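Acyl-CoA hydrolase (Bacillus halodurans, PDB 1VPM) probably hydrolyses long-chain fatty acyl-CoA thioesters and binds coenzyme A. Local coordinates at residues A[19-32]-A[80-92]. Sequence-based numbering, arbitrary orientation. Where two conformers were deposited one is given.
Sequences VERSRTIQTRLVLP and ATVGDALELEGFV
Val30 fits closely against the turn at 80-84, and the distances bear this out: CB lies 3.5 Å from Thr81 O, while CG2 meets Leu86 CG at 4.0 Å. With CG1 anti to the backbone N, one methyl sits by the Thr81 carbonyl and the other is directed at Leu86. Val30 N donates to Asp84 O and Val30 O accepts from Gly83 N (2.8 Å), tying the type II turn Thr81-Asp84 to the residue that follows strand 24-29. Between here and Ser22, strand 24-29 pairs antiparallel with 85-92; Thr24, Gln26 and Arg28 exchange two N-H...O bonds each with Gly90, Leu88 and Leu86. In the antiparallel sheet of the HotDog fold, strand 24-29 is one of the two edge strands within this chain, with 85-95 beside it. Leu86 and Leu88 lie on the face beneath helix 43-62, where Leu86 touches Tyr49, whereas Thr27 OG1 bonds to Ile25 O of the second subunit. Farther along, Ser22 OG accepts a nearly straight bond from Val92 N (3.0 Å, 171°) and donates to Val19 O. At the same end, Val19 CG1 packs against Phe91 CD2 at 3.5 Å.

The more open part is the end with Arg23, Ile25 and Glu89, all partly exposed. The Arg23 guanidinium grips Glu20 side-on through NE and NH2 (NH2 to OE2 2.7 Å), but NH1 reaches Glu89 OE2 at 3.3 Å from above the carboxylate plane, the two planes standing 75° apart. Glu89 extends to that site with CG anti to the backbone N (chi1 -178°), and its OE1 is bridged to Arg105 NE of strand 99-109. An alanine at Glu89 is likely to leave Arg105 without this charge partner and Arg23 dependent on Glu20 alone within the network.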
ATOM      1  N   VAL A  19      18.068 -27.867   7.992  1.00 25.62           N
ATOM      2  CA  VAL A  19      17.209 -26.740   8.392  1.00 25.48           C
ATOM      3  C   VAL A  19      17.703 -25.485   7.762  1.00 25.09           C
ATOM      4  O   VAL A  19      16.914 -24.626   7.338  1.00 26.44           O
ATOM      5  CB  VAL A  19      17.169 -26.580   9.907  1.00 28.51           C
ATOM      6  CG1 VAL A  19      16.468 -25.269  10.282  1.00 31.96           C
ATOM      7  CG2 VAL A  19      16.474 -27.749  10.517  1.00 25.24           C
ATOM      8  N   GLU A  20      19.002 -25.351   7.665  1.00 28.46           N
ATOM      9  CA  GLU A  20      19.603 -24.172   7.126  1.00 29.68           C
ATOM     10  C   GLU A  20      19.196 -23.825   5.721  1.00 30.19           C
ATOM     11  O   GLU A  20      19.250 -22.670   5.373  1.00 34.33           O
ATOM     12  CB  GLU A  20      21.133 -24.325   7.201  1.00 35.50           C
ATOM     13  CG  GLU A  20      21.939 -23.101   6.959  1.00 37.27           C
ATOM     14  CD  GLU A  20      21.707 -21.969   7.993  1.00 41.07           C
ATOM     15  OE1 GLU A  20      21.276 -22.217   9.134  1.00 48.63           O
ATOM     16  OE2 GLU A  20      21.958 -20.821   7.642  1.00 41.56           O
ATOM     17  N   ARG A  21      18.777 -24.799   4.902  1.00 28.61           N
ATOM     18  CA  ARG A  21      18.311 -24.500   3.525  1.00 29.37           C
ATOM     19  C   ARG A  21      17.100 -23.567   3.551  1.00 28.12           C
ATOM     20  O   ARG A  21      16.924 -22.779   2.669  1.00 30.48           O
ATOM     21  CB  ARG A  21      17.952 -25.806   2.746  1.00 28.47           C
ATOM     22  CG  ARG A  21      17.181 -25.687   1.361  1.00 33.51           C
ATOM     23  CD  ARG A  21      16.357 -27.021   0.894  1.00 31.58           C
ATOM     24  NE  ARG A  21      16.009 -27.002  -0.539  1.00 28.29           N
ATOM     25  CZ  ARG A  21      16.868 -27.247  -1.512  1.00 36.81           C
ATOM     26  NH1 ARG A  21      18.136 -27.526  -1.237  1.00 38.57           N
ATOM     27  NH2 ARG A  21      16.484 -27.195  -2.776  1.00 29.17           N
ATOM     28  N   SER A  22      16.241 -23.739   4.551  1.00 26.64           N
ATOM     29  CA  SER A  22      14.943 -23.060   4.618  1.00 26.92           C
ATOM     30  C   SER A  22      15.072 -21.704   5.342  1.00 27.48           C
ATOM     31  O   SER A  22      14.195 -20.832   5.211  1.00 25.38           O
ATOM     32  CB  SER A  22      13.944 -23.970   5.391  1.00 21.98           C
ATOM     33  OG  SER A  22      14.171 -23.995   6.846  1.00 25.95           O
ATOM     34  N   ARG A  23      16.153 -21.524   6.114  1.00 23.61           N
ATOM     35  CA  ARG A  23      16.170 -20.441   7.109  1.00 24.52           C
ATOM     36  C   ARG A  23      16.139 -19.092   6.415  1.00 27.71           C
ATOM     37  O   ARG A  23      16.856 -18.865   5.448  1.00 25.87           O
ATOM     38  CB  ARG A  23      17.347 -20.599   8.062  1.00 26.50           C
ATOM     39  CG  ARG A  23      17.335 -19.527   9.171  0.65 32.64           C
ATOM     40  CD  ARG A  23      18.322 -19.857  10.277  0.65 31.51           C
ATOM     41  NE  ARG A  23      19.669 -19.706   9.755  0.65 28.74           N
ATOM     42  CZ  ARG A  23      20.315 -18.552   9.632  0.65 37.70           C
ATOM     43  NH1 ARG A  23      19.755 -17.406  10.011  0.65 39.94           N
ATOM     44  NH2 ARG A  23      21.545 -18.548   9.120  0.65 37.03           N
ATOM     45  N   THR A  24      15.267 -18.198   6.883  1.00 25.02           N
ATOM     46  CA  THR A  24      15.039 -16.945   6.248  1.00 23.55           C
ATOM     47  C   THR A  24      14.935 -15.848   7.284  1.00 25.51           C
ATOM     48  O   THR A  24      14.401 -16.019   8.349  1.00 26.15           O
ATOM     49  CB  THR A  24      13.754 -16.941   5.403  1.00 23.38           C
ATOM     50  OG1 THR A  24      13.751 -18.102   4.553  1.00 26.84           O
ATOM     51  CG2 THR A  24      13.543 -15.661   4.581  1.00 30.94           C
ATOM     52  N   ILE A  25      15.537 -14.732   6.934  1.00 25.94           N
ATOM     53  CA  ILE A  25      15.507 -13.512   7.760  1.00 28.88           C
ATOM     54  C   ILE A  25      14.843 -12.352   7.038  1.00 27.07           C
ATOM     55  O   ILE A  25      15.038 -12.101   5.812  1.00 26.77           O
ATOM     56  CB  ILE A  25      16.912 -13.129   8.219  1.00 28.41           C
ATOM     57  CG1 ILE A  25      17.396 -14.168   9.265  1.00 32.74           C
ATOM     58  CG2 ILE A  25      16.924 -11.653   8.790  1.00 28.12           C
ATOM     59  CD1 ILE A  25      18.837 -14.187   9.373  1.00 42.19           C
ATOM     60  N   GLN A  26      14.036 -11.603   7.786  1.00 26.40           N
ATOM     61  CA  GLN A  26      13.461 -10.352   7.273  1.00 28.53           C
ATOM     62  C   GLN A  26      13.656  -9.255   8.312  1.00 27.54           C
ATOM     63  O   GLN A  26      13.706  -9.512   9.512  1.00 27.84           O
ATOM     64  CB  GLN A  26      11.974 -10.557   6.961  1.00 33.91           C
ATOM     65  CG  GLN A  26      11.187  -9.366   6.542  1.00 40.66           C
ATOM     66  CD  GLN A  26      11.599  -8.682   5.214  1.00 48.17           C
ATOM     67  OE1 GLN A  26      12.779  -8.474   4.911  1.00 33.28           O
ATOM     68  NE2 GLN A  26      10.584  -8.225   4.464  1.00 51.46           N
ATOM     69  N   THR A  27      13.799  -8.011   7.828  1.00 26.33           N
ATOM     70  CA  THR A  27      13.811  -6.847   8.706  1.00 25.31           C
ATOM     71  C   THR A  27      12.845  -5.828   8.130  1.00 28.52           C
ATOM     72  O   THR A  27      12.836  -5.623   6.928  1.00 29.69           O
ATOM     73  CB  THR A  27      15.197  -6.180   8.720  1.00 26.57           C
ATOM     74  OG1 THR A  27      16.199  -7.183   8.943  1.00 31.76           O
ATOM     75  CG2 THR A  27      15.294  -5.102   9.824  1.00 26.45           C
ATOM     76  N   ARG A  28      12.053  -5.187   8.986  1.00 26.73           N
ATOM     77  CA  ARG A  28      11.046  -4.215   8.518  1.00 28.60           C
ATOM     78  C   ARG A  28      11.091  -3.002   9.429  1.00 25.82           C
ATOM     79  O   ARG A  28      11.161  -3.126  10.638  1.00 26.50           O
ATOM     80  CB  ARG A  28       9.636  -4.832   8.673  1.00 30.80           C
ATOM     81  CG  ARG A  28       9.370  -6.155   7.999  1.00 39.19           C
ATOM     82  CD  ARG A  28       9.713  -6.086   6.552  1.00 49.45           C
ATOM     83  NE  ARG A  28       8.697  -5.358   5.825  1.00 47.56           N
ATOM     84  CZ  ARG A  28       7.780  -5.927   5.045  1.00 59.70           C
ATOM     85  NH1 ARG A  28       7.746  -7.258   4.854  1.00 60.26           N
ATOM     86  NH2 ARG A  28       6.890  -5.153   4.450  1.00 57.22           N
ATOM     87  N   LEU A  29      10.963  -1.841   8.838  1.00 24.51           N
ATOM     88  CA  LEU A  29      10.872  -0.624   9.585  1.00 26.16           C
ATOM     89  C   LEU A  29       9.429  -0.465  10.054  1.00 26.93           C
ATOM     90  O   LEU A  29       8.504  -0.655   9.256  1.00 28.73           O
ATOM     91  CB  LEU A  29      11.254   0.500   8.653  1.00 31.77           C
ATOM     92  CG  LEU A  29      11.493   1.886   9.244  1.00 34.79           C
ATOM     93  CD1 LEU A  29      12.469   1.849  10.399  1.00 35.29           C
ATOM     94  CD2 LEU A  29      11.996   2.801   8.152  1.00 34.94           C
ATOM     95  N   VAL A  30       9.235  -0.042  11.294  1.00 23.83           N
ATOM     96  CA  VAL A  30       7.865   0.223  11.809  1.00 26.22           C
ATOM     97  C   VAL A  30       7.515   1.667  11.481  1.00 25.25           C
ATOM     98  O   VAL A  30       8.234   2.639  11.877  1.00 25.07           O
ATOM     99  CB  VAL A  30       7.747  -0.017  13.292  1.00 24.06           C
ATOM    100  CG1 VAL A  30       6.317   0.262  13.772  1.00 23.91           C
ATOM    101  CG2 VAL A  30       8.109  -1.454  13.614  1.00 25.59           C
ATOM    102  N   LEU A  31       6.444   1.875  10.707  1.00 25.59           N
ATOM    103  CA  LEU A  31       6.070   3.192  10.323  1.00 28.61           C
ATOM    104  C   LEU A  31       4.664   3.580  10.789  1.00 30.69           C
ATOM    105  O   LEU A  31       3.920   2.720  11.175  1.00 29.17           O
ATOM    106  CB  LEU A  31       6.141   3.304   8.813  1.00 27.37           C
ATOM    107  CG  LEU A  31       7.627   3.262   8.361  1.00 37.38           C
ATOM    108  CD1 LEU A  31       7.681   3.057   6.903  1.00 33.83           C
ATOM    109  CD2 LEU A  31       8.436   4.493   8.743  1.00 39.57           C
ATOM    110  N   PRO A  32       4.335   4.882  10.755  1.00 31.48           N
ATOM    111  CA  PRO A  32       3.016   5.345  11.287  1.00 34.15           C
ATOM    112  C   PRO A  32       1.751   4.622  10.811  1.00 34.92           C
ATOM    113  O   PRO A  32       0.854   4.394  11.620  1.00 36.27           O
ATOM    114  CB  PRO A  32       3.019   6.823  10.944  1.00 35.95           C
ATOM    115  CG  PRO A  32       4.495   7.191  11.000  1.00 36.13           C
ATOM    116  CD  PRO A  32       5.154   6.032  10.314  1.00 33.76           C
ATOM    117  N   ALA A  80       6.416  -2.962  19.611  1.00 36.08           N
ATOM    118  CA  ALA A  80       7.380  -2.249  18.880  1.00 35.03           C
ATOM    119  C   ALA A  80       6.654  -0.963  18.552  1.00 31.71           C
ATOM    120  O   ALA A  80       5.415  -0.921  18.546  1.00 33.51           O
ATOM    121  CB  ALA A  80       7.784  -3.027  17.646  1.00 35.48           C
ATOM    122  N   THR A  81       7.411   0.068  18.324  1.00 31.33           N
ATOM    123  CA  THR A  81       6.900   1.394  18.076  1.00 34.99           C
ATOM    124  C   THR A  81       7.584   2.002  16.894  1.00 32.02           C
ATOM    125  O   THR A  81       8.558   1.463  16.375  1.00 31.47           O
ATOM    126  CB  THR A  81       7.098   2.293  19.333  1.00 37.70           C
ATOM    127  OG1 THR A  81       8.485   2.583  19.500  1.00 45.55           O
ATOM    128  CG2 THR A  81       6.619   1.563  20.559  1.00 40.02           C
ATOM    129  N   VAL A  82       7.087   3.149  16.450  0.70 31.48           N
ATOM    130  CA  VAL A  82       7.573   3.799  15.245  0.70 33.74           C
ATOM    131  C   VAL A  82       9.095   4.070  15.132  0.70 35.70           C
ATOM    132  O   VAL A  82       9.725   4.620  16.034  0.70 34.78           O
ATOM    133  CB  VAL A  82       6.781   5.086  14.982  0.70 34.61           C
ATOM    134  CG1 VAL A  82       7.331   5.849  13.797  0.70 36.88           C
ATOM    135  CG2 VAL A  82       5.332   4.744  14.731  0.70 33.94           C
ATOM    136  N   GLY A  83       9.668   3.647  13.998  0.70 35.95           N
ATOM    137  CA  GLY A  83      11.058   3.915  13.680  0.70 35.45           C
ATOM    138  C   GLY A  83      11.946   2.821  14.216  0.70 33.34           C
ATOM    139  O   GLY A  83      13.141   2.774  13.861  0.70 30.22           O
ATOM    140  N   ASP A  84      11.377   1.966  15.076  0.70 29.71           N
ATOM    141  CA  ASP A  84      11.999   0.717  15.445  0.70 29.13           C
ATOM    142  C   ASP A  84      12.036  -0.177  14.263  0.70 28.59           C
ATOM    143  O   ASP A  84      11.352   0.023  13.247  0.70 28.17           O
ATOM    144  CB  ASP A  84      11.225  -0.050  16.517  0.70 24.34           C
ATOM    145  CG  ASP A  84      11.285   0.566  17.859  0.70 30.45           C
ATOM    146  OD1 ASP A  84      12.118   1.490  18.045  0.70 32.08           O
ATOM    147  OD2 ASP A  84      10.513   0.082  18.745  0.70 30.62           O
ATOM    148  N   ALA A  85      12.839  -1.216  14.397  1.00 23.92           N
ATOM    149  CA  ALA A  85      12.859  -2.186  13.325  1.00 25.66           C
ATOM    150  C   ALA A  85      12.408  -3.497  13.940  1.00 26.47           C
ATOM    151  O   ALA A  85      12.752  -3.843  15.100  1.00 30.48           O
ATOM    152  CB  ALA A  85      14.204  -2.357  12.778  1.00 27.53           C
ATOM    153  N   LEU A  86      11.676  -4.247  13.150  1.00 23.40           N
ATOM    154  CA  LEU A  86      11.309  -5.591  13.496  1.00 23.48           C
ATOM    155  C   LEU A  86      12.172  -6.552  12.737  1.00 25.85           C
ATOM    156  O   LEU A  86      12.296  -6.437  11.530  1.00 26.13           O
ATOM    157  CB  LEU A  86       9.870  -5.884  13.123  1.00 28.45           C
ATOM    158  CG  LEU A  86       8.688  -5.427  13.935  1.00 37.32           C
ATOM    159  CD1 LEU A  86       7.416  -6.012  13.248  1.00 40.36           C
ATOM    160  CD2 LEU A  86       8.766  -5.963  15.359  1.00 29.54           C
ATOM    161  N   GLU A  87      12.707  -7.537  13.446  1.00 23.41           N
ATOM    162  CA  GLU A  87      13.579  -8.566  12.907  1.00 22.14           C
ATOM    163  C   GLU A  87      12.840  -9.920  13.052  1.00 23.87           C
ATOM    164  O   GLU A  87      12.506 -10.281  14.141  1.00 28.04           O
ATOM    165  CB  GLU A  87      14.855  -8.630  13.723  1.00 25.80           C
ATOM    166  CG  GLU A  87      15.551  -7.263  13.907  1.00 41.54           C
ATOM    167  CD  GLU A  87      16.761  -7.312  14.897  1.00 43.41           C
ATOM    168  OE1 GLU A  87      16.886  -8.312  15.688  1.00 48.06           O
ATOM    169  OE2 GLU A  87      17.564  -6.337  14.854  1.00 59.30           O
ATOM    170  N   LEU A  88      12.716 -10.629  11.956  1.00 22.91           N
ATOM    171  CA  LEU A  88      12.063 -11.908  11.950  1.00 19.68           C
ATOM    172  C   LEU A  88      13.012 -12.982  11.421  1.00 22.91           C
ATOM    173  O   LEU A  88      13.800 -12.697  10.473  1.00 27.89           O
ATOM    174  CB  LEU A  88      10.808 -11.863  11.066  1.00 22.61           C
ATOM    175  CG  LEU A  88       9.655 -10.900  11.461  1.00 20.05           C
ATOM    176  CD1 LEU A  88       9.745  -9.636  10.598  1.00 25.85           C
ATOM    177  CD2 LEU A  88       8.340 -11.573  11.263  1.00 25.67           C
ATOM    178  N   GLU A  89      12.870 -14.184  11.991  1.00 25.59           N
ATOM    179  CA  GLU A  89      13.632 -15.340  11.519  1.00 23.99           C
ATOM    180  C   GLU A  89      12.753 -16.562  11.546  1.00 24.76           C
ATOM    181  O   GLU A  89      12.103 -16.804  12.542  1.00 23.04           O
ATOM    182  CB  GLU A  89      14.863 -15.564  12.405  1.00 24.11           C
ATOM    183  CG  GLU A  89      15.734 -16.732  11.952  1.00 29.43           C
ATOM    184  CD  GLU A  89      16.875 -17.045  12.898  1.00 34.49           C
ATOM    185  OE1 GLU A  89      16.984 -16.480  14.005  1.00 32.63           O
ATOM    186  OE2 GLU A  89      17.710 -17.868  12.516  1.00 42.83           O
ATOM    187  N   GLY A  90      12.763 -17.310  10.470  1.00 22.97           N
ATOM    188  CA  GLY A  90      11.954 -18.490  10.334  1.00 23.36           C
ATOM    189  C   GLY A  90      12.795 -19.667   9.853  1.00 22.24           C
ATOM    190  O   GLY A  90      13.777 -19.464   9.107  1.00 23.76           O
ATOM    191  N   PHE A  91      12.419 -20.846  10.293  1.00 24.20           N
ATOM    192  CA  PHE A  91      12.934 -22.088   9.714  1.00 24.91           C
ATOM    193  C   PHE A  91      12.010 -23.254   9.934  1.00 22.63           C
ATOM    194  O   PHE A  91      11.215 -23.277  10.870  1.00 20.66           O
ATOM    195  CB  PHE A  91      14.343 -22.387  10.230  1.00 21.99           C
ATOM    196  CG  PHE A  91      14.500 -22.301  11.703  1.00 22.98           C
ATOM    197  CD1 PHE A  91      14.876 -21.110  12.313  1.00 27.54           C
ATOM    198  CD2 PHE A  91      14.377 -23.431  12.481  1.00 26.29           C
ATOM    199  CE1 PHE A  91      15.087 -21.060  13.673  1.00 29.31           C
ATOM    200  CE2 PHE A  91      14.595 -23.380  13.840  1.00 30.68           C
ATOM    201  CZ  PHE A  91      14.970 -22.189  14.426  1.00 28.81           C
ATOM    202  N   VAL A  92      12.110 -24.214   9.017  1.00 20.48           N
ATOM    203  CA  VAL A  92      11.349 -25.450   9.094  1.00 21.12           C
ATOM    204  C   VAL A  92      11.966 -26.269  10.207  1.00 21.99           C
ATOM    205  O   VAL A  92      13.174 -26.511  10.214  1.00 22.85           O
ATOM    206  CB  VAL A  92      11.375 -26.221   7.738  1.00 19.51           C
ATOM    207  CG1 VAL A  92      10.724 -27.562   7.885  1.00 20.77           C
ATOM    208  CG2 VAL A  92      10.688 -25.447   6.688  1.00 21.58           C
TER